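Xyloglucan-specific endo-beta-1,4-glucanase BoGH9A (Bacteroides ovatus, PDB 6DHT) hydrolyses internal beta-1,4-glucosidic linkages in the backbone of xyloglucan, producing xyloglucan oligosaccharides. Local coordinates at residues S179-Y190 with L214-M225; G38-W46 with V54-T62. All blocks are in the same frame, centred on the assembly; numbering follows the deposited sequence.

In the fold
Contact 1 joins two nearly antiparallel helices deep in the glycosyl hydrolase family 9 catalytic domain, and every residue that touches there is buried. Contact 2 is the hairpin of strands 42-47 and 53-58 in the N-terminal Ig-like domain, only partly buried and far from the annotated sites. The two share no secondary structure element; the centres of contacts 1 and 2 lie about 45 Å apart and their nearest atoms about 30 Å. Their chemistry differs accordingly: 179-190 with 214-225 depends on interlocked methionine, leucine and isoleucine side chains with a single weak cross-helix hydrogen bond, whereas 38-46 with 54-62 depends on backbone hydrogen bonds, with Phe43, Ile45 and Phe55 on one face and Val44 and Val56 beside the exposed Glu42 and Lys58 on the other.

Contact 1: residues S179-Y190 with L214-M225; sequences SGYSIGLMQSIY and LLDEMQFNLDWM. With CA (calcium ion), chain D.
Ile183 enters helix 214-225 as a knob, its side chain seated among Met218, Asn221, Leu222 and Met225. The segment axes approach to 10.6 Å and run at 151°, so the helices are nearly antiparallel. Apolar packing carries most of the contact: Ile183 CG1 lies 3.9 Å from Met218 SD, and the two side chains run antiparallel past one another. Met186 is bent at its last torsion (chi3 -77°), which lays its CE aslant across the end of Met218, 3.5 Å from Met218 CE and against its sulfur. Met225 CE rests on the bare backbone of Gly180, 3.7 Å from its CA.

One CH-pi contact closes the other end. Leu215 CD2 stands over the Tyr190 ring, 4.1 Å from the centroid and only 6° off the normal, and Leu215 CD1 reaches the hydroxyl end.

Polar contacts are few. Asn221 ND2 gives a weak hydrogen bond to Ser179 OG (3.0 Å), but the stronger partners lie elsewhere: Tyr175 O for Ser179 and Trp166 for Asn221. Gln187 OE1 is buried against Met218 CG at 3.4 Å with no polar partner in the model, while Gln187 NE2 is hydrogen-bonded to Gln277 OE1. On helix 214-225, Asp216 OD2 binds calcium at 2.3 Å, completing a site with Glu206, Asn209, Thr211, Asp213 and water.

Ile183 and Leu222 also touch helix 265-281, Met186 and Leu214 touch helix 105-117, and Ser188 and Ile189 meet helix 439-458, consistent with the helical barrel of this family.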
loop_
_atom_site.group_PDB
_atom_site.type_symbol
_atom_site.label_atom_id
_atom_site.label_comp_id
_atom_site.label_asym_id
_atom_site.label_seq_id
_atom_site.Cartn_x
_atom_site.Cartn_y
_atom_site.Cartn_z
ATOM N N SER A 179 -0.906 -3.630 -9.955
ATOM C CA SER A 179 0.243 -2.738 -9.985
ATOM C C SER A 179 -0.157 -1.318 -10.407
ATOM O O SER A 179 0.421 -0.365 -9.901
ATOM C CB SER A 179 1.396 -3.312 -10.812
ATOM O OG SER A 179 1.088 -3.365 -12.177
ATOM N N GLY A 180 -1.150 -1.192 -11.280
ATOM C CA GLY A 180 -1.688 0.090 -11.664
ATOM C C GLY A 180 -2.309 0.797 -10.481
ATOM O O GLY A 180 -2.063 1.985 -10.263
ATOM N N TYR A 181 -3.124 0.080 -9.725
ATOM C CA TYR A 181 -3.719 0.597 -8.494
ATOM C C TYR A 181 -2.629 1.038 -7.509
ATOM O O TYR A 181 -2.699 2.127 -6.890
ATOM C CB TYR A 181 -4.554 -0.491 -7.809
ATOM C CG TYR A 181 -4.811 -0.144 -6.381
ATOM C CD1 TYR A 181 -5.794 0.775 -6.017
ATOM C CD2 TYR A 181 -4.043 -0.715 -5.390
ATOM C CE1 TYR A 181 -5.992 1.098 -4.668
ATOM C CE2 TYR A 181 -4.217 -0.398 -4.071
ATOM C CZ TYR A 181 -5.194 0.517 -3.712
ATOM O OH TYR A 181 -5.385 0.813 -2.364
ATOM N N SER A 182 -1.622 0.192 -7.338
ATOM C CA SER A 182 -0.578 0.460 -6.361
ATOM C C SER A 182 0.174 1.758 -6.652
ATOM O O SER A 182 0.398 2.591 -5.764
ATOM C CB SER A 182 0.407 -0.702 -6.291
ATOM O OG SER A 182 -0.201 -1.893 -5.758
ATOM N N ILE A 183 0.595 1.919 -7.896
ATOM C CA ILE A 183 1.228 3.150 -8.343
ATOM C C ILE A 183 0.252 4.314 -8.190
ATOM O O ILE A 183 0.630 5.371 -7.701
ATOM C CB ILE A 183 1.666 3.020 -9.791
ATOM C CG1 ILE A 183 2.741 1.952 -9.958
ATOM C CG2 ILE A 183 2.173 4.347 -10.269
ATOM C CD1 ILE A 183 2.949 1.489 -11.373
ATOM N N GLY A 184 -1.013 4.109 -8.549
ATOM C CA GLY A 184 -2.002 5.163 -8.438
ATOM C C GLY A 184 -2.133 5.709 -7.015
ATOM O O GLY A 184 -2.253 6.922 -6.818
ATOM N N LEU A 185 -2.068 4.812 -6.038
ATOM C CA LEU A 185 -2.157 5.201 -4.636
ATOM C C LEU A 185 -0.884 5.936 -4.208
ATOM O O LEU A 185 -0.966 7.016 -3.610
ATOM C CB LEU A 185 -2.397 3.964 -3.754
ATOM C CG LEU A 185 -2.449 4.258 -2.250
ATOM C CD1 LEU A 185 -3.536 5.257 -1.902
ATOM C CD2 LEU A 185 -2.644 2.960 -1.492
ATOM N N MET A 186 0.288 5.385 -4.517
ATOM C CA MET A 186 1.529 5.999 -4.086
ATOM C C MET A 186 1.703 7.356 -4.741
ATOM O O MET A 186 2.162 8.310 -4.100
ATOM C CB MET A 186 2.733 5.092 -4.309
ATOM C CG MET A 186 2.702 3.870 -3.400
ATOM S SD MET A 186 4.113 2.785 -3.573
ATOM C CE MET A 186 3.719 1.949 -5.074
ATOM N N GLN A 187 1.347 7.453 -6.010
ATOM C CA GLN A 187 1.451 8.728 -6.736
ATOM C C GLN A 187 0.405 9.742 -6.287
ATOM O O GLN A 187 0.585 10.955 -6.494
ATOM C CB GLN A 187 1.443 8.482 -8.272
ATOM C CG GLN A 187 2.753 7.858 -8.713
ATOM C CD GLN A 187 3.000 7.739 -10.216
ATOM O OE1 GLN A 187 4.151 7.552 -10.604
ATOM N NE2 GLN A 187 1.962 7.772 -11.032
ATOM N N SER A 188 -0.690 9.308 -5.673
ATOM C CA SER A 188 -1.637 10.246 -5.056
ATOM C C SER A 188 -0.930 10.944 -3.887
ATOM O O SER A 188 -0.981 12.177 -3.749
ATOM C CB SER A 188 -2.897 9.529 -4.545
ATOM O OG SER A 188 -3.607 8.906 -5.605
ATOM N N ILE A 189 -0.241 10.189 -3.040
ATOM C CA ILE A 189 0.425 10.793 -1.888
ATOM C C ILE A 189 1.650 11.615 -2.341
ATOM O O ILE A 189 1.934 12.700 -1.800
ATOM C CB ILE A 189 0.760 9.702 -0.806
ATOM C CG1 ILE A 189 -0.471 9.413 0.086
ATOM C CG2 ILE A 189 1.907 10.098 0.099
ATOM C CD1 ILE A 189 -1.642 8.884 -0.585
ATOM N N TYR A 190 2.354 11.118 -3.351
ATOM C CA TYR A 190 3.462 11.874 -3.939
ATOM C C TYR A 190 3.078 13.326 -4.277
ATOM O O TYR A 190 3.812 14.275 -3.968
ATOM C CB TYR A 190 3.959 11.152 -5.203
ATOM C CG TYR A 190 4.980 11.975 -5.943
ATOM C CD1 TYR A 190 6.318 11.962 -5.556
ATOM C CD2 TYR A 190 4.597 12.768 -7.024
ATOM C CE1 TYR A 190 7.250 12.781 -6.203
ATOM C CE2 TYR A 190 5.497 13.544 -7.660
ATOM C CZ TYR A 190 6.822 13.532 -7.270
ATOM O OH TYR A 190 7.699 14.372 -7.959
ATOM N N LEU A 214 10.949 7.895 -5.592
ATOM C CA LEU A 214 9.630 7.269 -5.689
ATOM C C LEU A 214 9.208 7.146 -7.144
ATOM O O LEU A 214 8.703 6.090 -7.548
ATOM C CB LEU A 214 8.569 7.994 -4.871
ATOM C CG LEU A 214 7.169 7.371 -4.904
ATOM C CD1 LEU A 214 6.492 7.640 -3.557
ATOM C CD2 LEU A 214 6.320 7.863 -6.028
ATOM N N LEU A 215 9.415 8.196 -7.947
ATOM C CA LEU A 215 9.026 8.141 -9.347
ATOM C C LEU A 215 9.924 7.200 -10.140
ATOM O O LEU A 215 9.430 6.502 -11.016
ATOM C CB LEU A 215 9.071 9.524 -9.974
ATOM C CG LEU A 215 8.036 10.521 -9.467
ATOM C CD1 LEU A 215 8.111 11.830 -10.284
ATOM C CD2 LEU A 215 6.611 9.967 -9.470
ATOM N N ASP A 216 11.220 7.150 -9.835
ATOM C CA ASP A 216 12.070 6.129 -10.470
ATOM C C ASP A 216 11.503 4.737 -10.264
ATOM O O ASP A 216 11.440 3.902 -11.191
ATOM C CB ASP A 216 13.494 6.140 -9.952
ATOM C CG ASP A 216 14.255 7.409 -10.311
ATOM O OD1 ASP A 216 14.281 7.805 -11.503
ATOM O OD2 ASP A 216 14.834 7.982 -9.377
ATOM N N GLU A 217 11.114 4.455 -9.030
ATOM C CA GLU A 217 10.596 3.136 -8.729
ATOM C C GLU A 217 9.298 2.853 -9.486
ATOM O O GLU A 217 9.154 1.787 -10.094
ATOM C CB GLU A 217 10.395 2.934 -7.222
ATOM C CG GLU A 217 10.141 1.462 -6.846
ATOM C CD GLU A 217 11.314 0.567 -7.235
ATOM O OE1 GLU A 217 12.461 0.885 -6.836
ATOM O OE2 GLU A 217 11.099 -0.425 -7.985
ATOM N N MET A 218 8.373 3.812 -9.474
ATOM C CA MET A 218 7.146 3.627 -10.200
ATOM C C MET A 218 7.449 3.355 -11.655
ATOM O O MET A 218 6.812 2.506 -12.263
ATOM C CB MET A 218 6.205 4.836 -10.080
ATOM C CG MET A 218 5.868 5.302 -8.659
ATOM S SD MET A 218 5.080 4.074 -7.603
ATOM C CE MET A 218 6.485 3.489 -6.670
ATOM N N GLN A 219 8.395 4.106 -12.223
ATOM C CA GLN A 219 8.658 3.980 -13.655
ATOM C C GLN A 219 9.131 2.589 -14.018
ATOM O O GLN A 219 8.862 2.110 -15.126
ATOM C CB GLN A 219 9.684 5.022 -14.103
ATOM C CG GLN A 219 9.320 5.716 -15.428
ATOM C CD GLN A 219 9.505 4.856 -16.685
ATOM O OE1 GLN A 219 10.517 4.163 -16.860
ATOM N NE2 GLN A 219 8.512 4.897 -17.562
ATOM N N PHE A 220 9.808 1.922 -13.086
ATOM C CA PHE A 220 10.286 0.574 -13.367
ATOM C C PHE A 220 9.121 -0.338 -13.723
ATOM O O PHE A 220 9.247 -1.235 -14.568
ATOM C CB PHE A 220 11.055 -0.028 -12.208
ATOM C CG PHE A 220 11.828 -1.236 -12.617
ATOM C CD1 PHE A 220 13.080 -1.099 -13.195
ATOM C CD2 PHE A 220 11.276 -2.498 -12.510
ATOM C CE1 PHE A 220 13.797 -2.222 -13.606
ATOM C CE2 PHE A 220 12.000 -3.627 -12.927
ATOM C CZ PHE A 220 13.252 -3.470 -13.493
ATOM N N ASN A 221 7.985 -0.138 -13.061
ATOM C CA ASN A 221 6.789 -0.888 -13.369
ATOM C C ASN A 221 5.980 -0.240 -14.507
ATOM O O ASN A 221 5.441 -0.951 -15.330
ATOM C CB ASN A 221 5.916 -1.115 -12.132
ATOM C CG ASN A 221 4.890 -2.216 -12.348
ATOM O OD1 ASN A 221 5.230 -3.392 -12.252
ATOM N ND2 ASN A 221 3.649 -1.861 -12.662
ATOM N N LEU A 222 5.854 1.088 -14.542
ATOM C CA LEU A 222 5.164 1.751 -15.656
ATOM C C LEU A 222 5.733 1.342 -17.016
ATOM O O LEU A 222 4.978 1.148 -17.983
ATOM C CB LEU A 222 5.243 3.264 -15.516
ATOM C CG LEU A 222 4.421 3.839 -14.342
ATOM C CD1 LEU A 222 4.861 5.279 -13.970
ATOM C CD2 LEU A 222 2.905 3.749 -14.608
ATOM N N ASP A 223 7.050 1.216 -17.084
ATOM C CA ASP A 223 7.693 0.853 -18.350
ATOM C C ASP A 223 7.239 -0.537 -18.777
ATOM O O ASP A 223 6.936 -0.771 -19.955
ATOM C CB ASP A 223 9.207 0.897 -18.196
ATOM C CG ASP A 223 9.929 0.992 -19.515
ATOM O OD1 ASP A 223 9.338 1.528 -20.477
ATOM O OD2 ASP A 223 11.095 0.555 -19.561
ATOM N N TRP A 224 7.175 -1.470 -17.832
ATOM C CA TRP A 224 6.596 -2.776 -18.138
ATOM C C TRP A 224 5.125 -2.656 -18.574
ATOM O O TRP A 224 4.702 -3.290 -19.548
ATOM C CB TRP A 224 6.706 -3.742 -16.945
ATOM C CG TRP A 224 5.809 -4.898 -17.148
ATOM C CD1 TRP A 224 5.916 -5.833 -18.130
ATOM C CD2 TRP A 224 4.604 -5.206 -16.438
ATOM N NE1 TRP A 224 4.882 -6.720 -18.053
ATOM C CE2 TRP A 224 4.047 -6.349 -17.032
ATOM C CE3 TRP A 224 3.948 -4.638 -15.343
ATOM C CZ2 TRP A 224 2.878 -6.925 -16.566
ATOM C CZ3 TRP A 224 2.792 -5.222 -14.885
ATOM C CH2 TRP A 224 2.266 -6.337 -15.487
ATOM N N MET A 225 4.326 -1.861 -17.853
ATOM C CA MET A 225 2.901 -1.745 -18.157
ATOM C C MET A 225 2.658 -1.347 -19.619
ATOM O O MET A 225 1.741 -1.865 -20.244
ATOM C CB MET A 225 2.227 -0.736 -17.214
ATOM C CG MET A 225 2.155 -1.196 -15.792
ATOM S SD MET A 225 1.284 -0.031 -14.722
ATOM C CE MET A 225 -0.411 -0.450 -15.076
HETATM CA CA CA D . 16.333 9.401 -8.374
HETATM O O HOH W 1 17.771 11.015 -7.421
#

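Contact 2: residues G38-W46 with V54-T62; sequences GKVEEFVIW and VFVGKSLYT
The Phe43 ring lies across Gly57, whose N stands 4.2 Å above one ring face of Phe43, over its centre. At the ring edge, in plane, are Ile45 CD1 and Leu60 CD2, the latter 3.8 Å from Phe43 CE1. Phe55 meets the ring obliquely, with planes at 31° and Phe55 CE2 3.7 Å from Phe43 CZ. The Trp46 ring carries Val44 CG1 over one face, towards its rim.

Phe43 CG sits between its own backbone N and carbonyl carbon (chi1 75°), which swings the ring over the opposite strand. A CB on Gly57 would fall 2.3 Å from Phe43 CE1, so the ring occupies the space where a side chain would begin. Replacing Phe43 by an alanine would probably uncover the Gly57 backbone and deprive Phe55 and Leu60 of the ring they pack against.

The strands are antiparallel at 172°, and Phe43 and Gly57 form a hydrogen-bonded pair with both bonds made. Further along, Ile45 N binds Phe55 O at 2.8 Å. Ile45 O accepts from Val54 N at 2.9 Å and only weakly from Phe55 N at 3.4 Å: two residues facing one, a classic beta bulge. On the face opposite Phe43, Val44 lies alongside Val56, and Glu42 OE1 stays 4.2 Å from Lys58 NZ, beyond a salt bridge. A water joins Glu41 O to Leu60 N where the strands part.

Strand 53-58 is outermost in its sheet; strand 84-90 flanks 42-47 on the other side. Phe43 and Leu60 reach Leu75 on strand 72-76 of the second sheet, tying the two layers of the Ig-like domain together.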
loop_
_atom_site.group_PDB
_atom_site.type_symbol
_atom_site.label_atom_id
_atom_site.label_comp_id
_atom_site.label_asym_id
_atom_site.label_seq_id
_atom_site.Cartn_x
_atom_site.Cartn_y
_atom_site.Cartn_z
ATOM N N GLY A 38 -3.924 -8.101 32.454
ATOM C CA GLY A 38 -3.400 -8.039 33.805
ATOM C C GLY A 38 -3.889 -6.821 34.556
ATOM O O GLY A 38 -4.380 -5.856 33.972
ATOM N N LYS A 39 -3.743 -6.860 35.874
ATOM C CA LYS A 39 -4.161 -5.762 36.719
ATOM C C LYS A 39 -3.032 -4.740 36.840
ATOM O O LYS A 39 -1.935 -5.065 37.292
ATOM C CB LYS A 39 -4.559 -6.309 38.099
ATOM C CG LYS A 39 -5.310 -5.309 38.973
ATOM C CD LYS A 39 -6.001 -5.979 40.163
ATOM C CE LYS A 39 -6.619 -4.951 41.113
ATOM N NZ LYS A 39 -7.325 -3.840 40.398
ATOM N N VAL A 40 -3.308 -3.509 36.410
ATOM C CA VAL A 40 -2.340 -2.418 36.439
ATOM C C VAL A 40 -3.009 -1.203 37.075
ATOM O O VAL A 40 -4.174 -0.913 36.791
ATOM C CB VAL A 40 -1.859 -2.066 34.997
ATOM C CG1 VAL A 40 -1.055 -0.782 34.985
ATOM C CG2 VAL A 40 -1.032 -3.204 34.446
ATOM N N GLU A 41 -2.280 -0.489 37.928
ATOM C CA GLU A 41 -2.830 0.690 38.581
ATOM C C GLU A 41 -1.998 1.938 38.343
ATOM O O GLU A 41 -2.482 3.058 38.519
ATOM C CB GLU A 41 -2.971 0.428 40.084
ATOM C CG GLU A 41 -3.980 -0.670 40.393
ATOM C CD GLU A 41 -4.111 -0.965 41.875
ATOM O OE1 GLU A 41 -3.432 -0.302 42.689
ATOM O OE2 GLU A 41 -4.904 -1.866 42.223
ATOM N N GLU A 42 -0.754 1.743 37.927
ATOM C CA GLU A 42 0.203 2.833 37.850
ATOM C C GLU A 42 1.328 2.524 36.853
ATOM O O GLU A 42 1.730 1.381 36.715
ATOM C CB GLU A 42 0.783 3.016 39.245
ATOM C CG GLU A 42 1.812 4.081 39.399
ATOM C CD GLU A 42 2.275 4.180 40.841
ATOM O OE1 GLU A 42 1.402 4.255 41.731
ATOM O OE2 GLU A 42 3.500 4.161 41.082
ATOM N N PHE A 43 1.834 3.548 36.163
ATOM C CA PHE A 43 3.064 3.398 35.392
ATOM C C PHE A 43 3.955 4.607 35.550
ATOM O O PHE A 43 3.496 5.678 35.961
ATOM C CB PHE A 43 2.772 3.138 33.898
ATOM C CG PHE A 43 2.318 4.355 33.130
ATOM C CD1 PHE A 43 0.987 4.740 33.130
ATOM C CD2 PHE A 43 3.231 5.101 32.407
ATOM C CE1 PHE A 43 0.575 5.864 32.420
ATOM C CE2 PHE A 43 2.825 6.214 31.686
ATOM C CZ PHE A 43 1.501 6.594 31.700
ATOM N N VAL A 44 5.234 4.426 35.228
ATOM C CA VAL A 44 6.234 5.482 35.362
ATOM C C VAL A 44 7.123 5.514 34.118
ATOM O O VAL A 44 7.482 4.475 33.573
ATOM C CB VAL A 44 7.114 5.271 36.624
ATOM C CG1 VAL A 44 8.106 6.392 36.788
ATOM C CG2 VAL A 44 6.237 5.166 37.855
ATOM N N ILE A 45 7.457 6.722 33.675
ATOM C CA ILE A 45 8.449 6.900 32.631
ATOM C C ILE A 45 9.734 7.442 33.254
ATOM O O ILE A 45 9.698 8.429 34.000
ATOM C CB ILE A 45 7.951 7.901 31.559
ATOM C CG1 ILE A 45 6.564 7.481 31.025
ATOM C CG2 ILE A 45 8.986 8.071 30.447
ATOM C CD1 ILE A 45 6.510 6.143 30.352
ATOM N N TRP A 46 10.852 6.785 32.941
ATOM C CA TRP A 46 12.184 7.220 33.367
ATOM C C TRP A 46 13.071 7.605 32.195
ATOM O O TRP A 46 13.015 6.973 31.146
ATOM C CB TRP A 46 12.881 6.065 34.092
ATOM C CG TRP A 46 12.160 5.576 35.291
ATOM C CD1 TRP A 46 11.290 4.534 35.358
ATOM C CD2 TRP A 46 12.246 6.118 36.611
ATOM N NE1 TRP A 46 10.827 4.390 36.647
ATOM C CE2 TRP A 46 11.393 5.361 37.430
ATOM C CE3 TRP A 46 12.944 7.188 37.169
ATOM C CZ2 TRP A 46 11.231 5.626 38.789
ATOM C CZ3 TRP A 46 12.784 7.449 38.520
ATOM C CH2 TRP A 46 11.932 6.672 39.309
ATOM N N VAL A 54 10.390 11.070 34.952
ATOM C CA VAL A 54 9.944 12.024 33.942
ATOM C C VAL A 54 8.421 12.193 33.957
ATOM O O VAL A 54 7.904 13.270 33.643
ATOM C CB VAL A 54 10.470 11.584 32.547
ATOM C CG1 VAL A 54 9.710 12.250 31.432
ATOM C CG2 VAL A 54 11.950 11.910 32.431
ATOM N N PHE A 55 7.715 11.133 34.323
ATOM C CA PHE A 55 6.257 11.112 34.296
ATOM C C PHE A 55 5.719 9.947 35.124
ATOM O O PHE A 55 6.290 8.864 35.130
ATOM C CB PHE A 55 5.765 10.960 32.840
ATOM C CG PHE A 55 4.267 11.077 32.685
ATOM C CD1 PHE A 55 3.680 12.307 32.445
ATOM C CD2 PHE A 55 3.455 9.966 32.755
ATOM C CE1 PHE A 55 2.310 12.419 32.303
ATOM C CE2 PHE A 55 2.080 10.085 32.621
ATOM C CZ PHE A 55 1.519 11.310 32.383
ATOM N N VAL A 56 4.610 10.189 35.816
ATOM C CA VAL A 56 3.902 9.150 36.535
ATOM C C VAL A 56 2.432 9.226 36.162
ATOM O O VAL A 56 1.829 10.293 36.218
ATOM C CB VAL A 56 4.039 9.306 38.087
ATOM C CG1 VAL A 56 3.244 8.230 38.791
ATOM C CG2 VAL A 56 5.507 9.245 38.491
ATOM N N GLY A 57 1.872 8.091 35.786
ATOM C CA GLY A 57 0.470 7.993 35.430
ATOM C C GLY A 57 -0.326 7.078 36.343
ATOM O O GLY A 57 0.077 5.951 36.623
ATOM N N LYS A 58 -1.490 7.561 36.757
ATOM C CA LYS A 58 -2.402 6.804 37.614
ATOM C C LYS A 58 -3.839 6.946 37.104
ATOM O O LYS A 58 -4.079 7.611 36.098
ATOM C CB LYS A 58 -2.296 7.322 39.054
ATOM C CG LYS A 58 -0.879 7.334 39.609
ATOM C CD LYS A 58 -0.833 7.870 41.041
ATOM C CE LYS A 58 0.496 7.552 41.711
ATOM N NZ LYS A 58 0.594 8.143 43.081
ATOM N N SER A 59 -4.793 6.319 37.789
ATOM C CA SER A 59 -6.212 6.402 37.414
ATOM C C SER A 59 -6.401 6.013 35.963
ATOM O O SER A 59 -6.961 6.770 35.158
ATOM C CB SER A 59 -6.773 7.795 37.641
ATOM O OG SER A 59 -6.681 8.140 39.003
ATOM N N LEU A 60 -5.938 4.814 35.655
ATOM C CA LEU A 60 -5.831 4.374 34.273
ATOM C C LEU A 60 -7.132 3.814 33.729
ATOM O O LEU A 60 -7.858 3.090 34.411
ATOM C CB LEU A 60 -4.728 3.330 34.145
ATOM C CG LEU A 60 -3.384 3.723 34.750
ATOM C CD1 LEU A 60 -2.492 2.512 34.731
ATOM C CD2 LEU A 60 -2.750 4.895 34.011
ATOM N N TYR A 61 -7.405 4.150 32.471
ATOM C CA TYR A 61 -8.559 3.633 31.754
ATOM C C TYR A 61 -8.329 2.206 31.321
ATOM O O TYR A 61 -7.228 1.844 30.897
ATOM C CB TYR A 61 -8.814 4.489 30.501
ATOM C CG TYR A 61 -9.938 3.987 29.628
ATOM C CD1 TYR A 61 -11.260 4.243 29.956
ATOM C CD2 TYR A 61 -9.680 3.273 28.458
ATOM C CE1 TYR A 61 -12.299 3.787 29.170
ATOM C CE2 TYR A 61 -10.716 2.806 27.665
ATOM C CZ TYR A 61 -12.025 3.082 28.016
ATOM O OH TYR A 61 -13.070 2.630 27.241
ATOM N N THR A 62 -9.377 1.393 31.421
ATOM C CA THR A 62 -9.328 0.015 30.955
ATOM C C THR A 62 -10.545 -0.260 30.095
ATOM O O THR A 62 -11.567 0.407 30.235
ATOM C CB THR A 62 -9.301 -1.008 32.115
ATOM O OG1 THR A 62 -10.523 -0.911 32.859
ATOM C CG2 THR A 62 -8.133 -0.743 33.023
HETATM O O HOH W 2 -5.206 3.027 37.803
#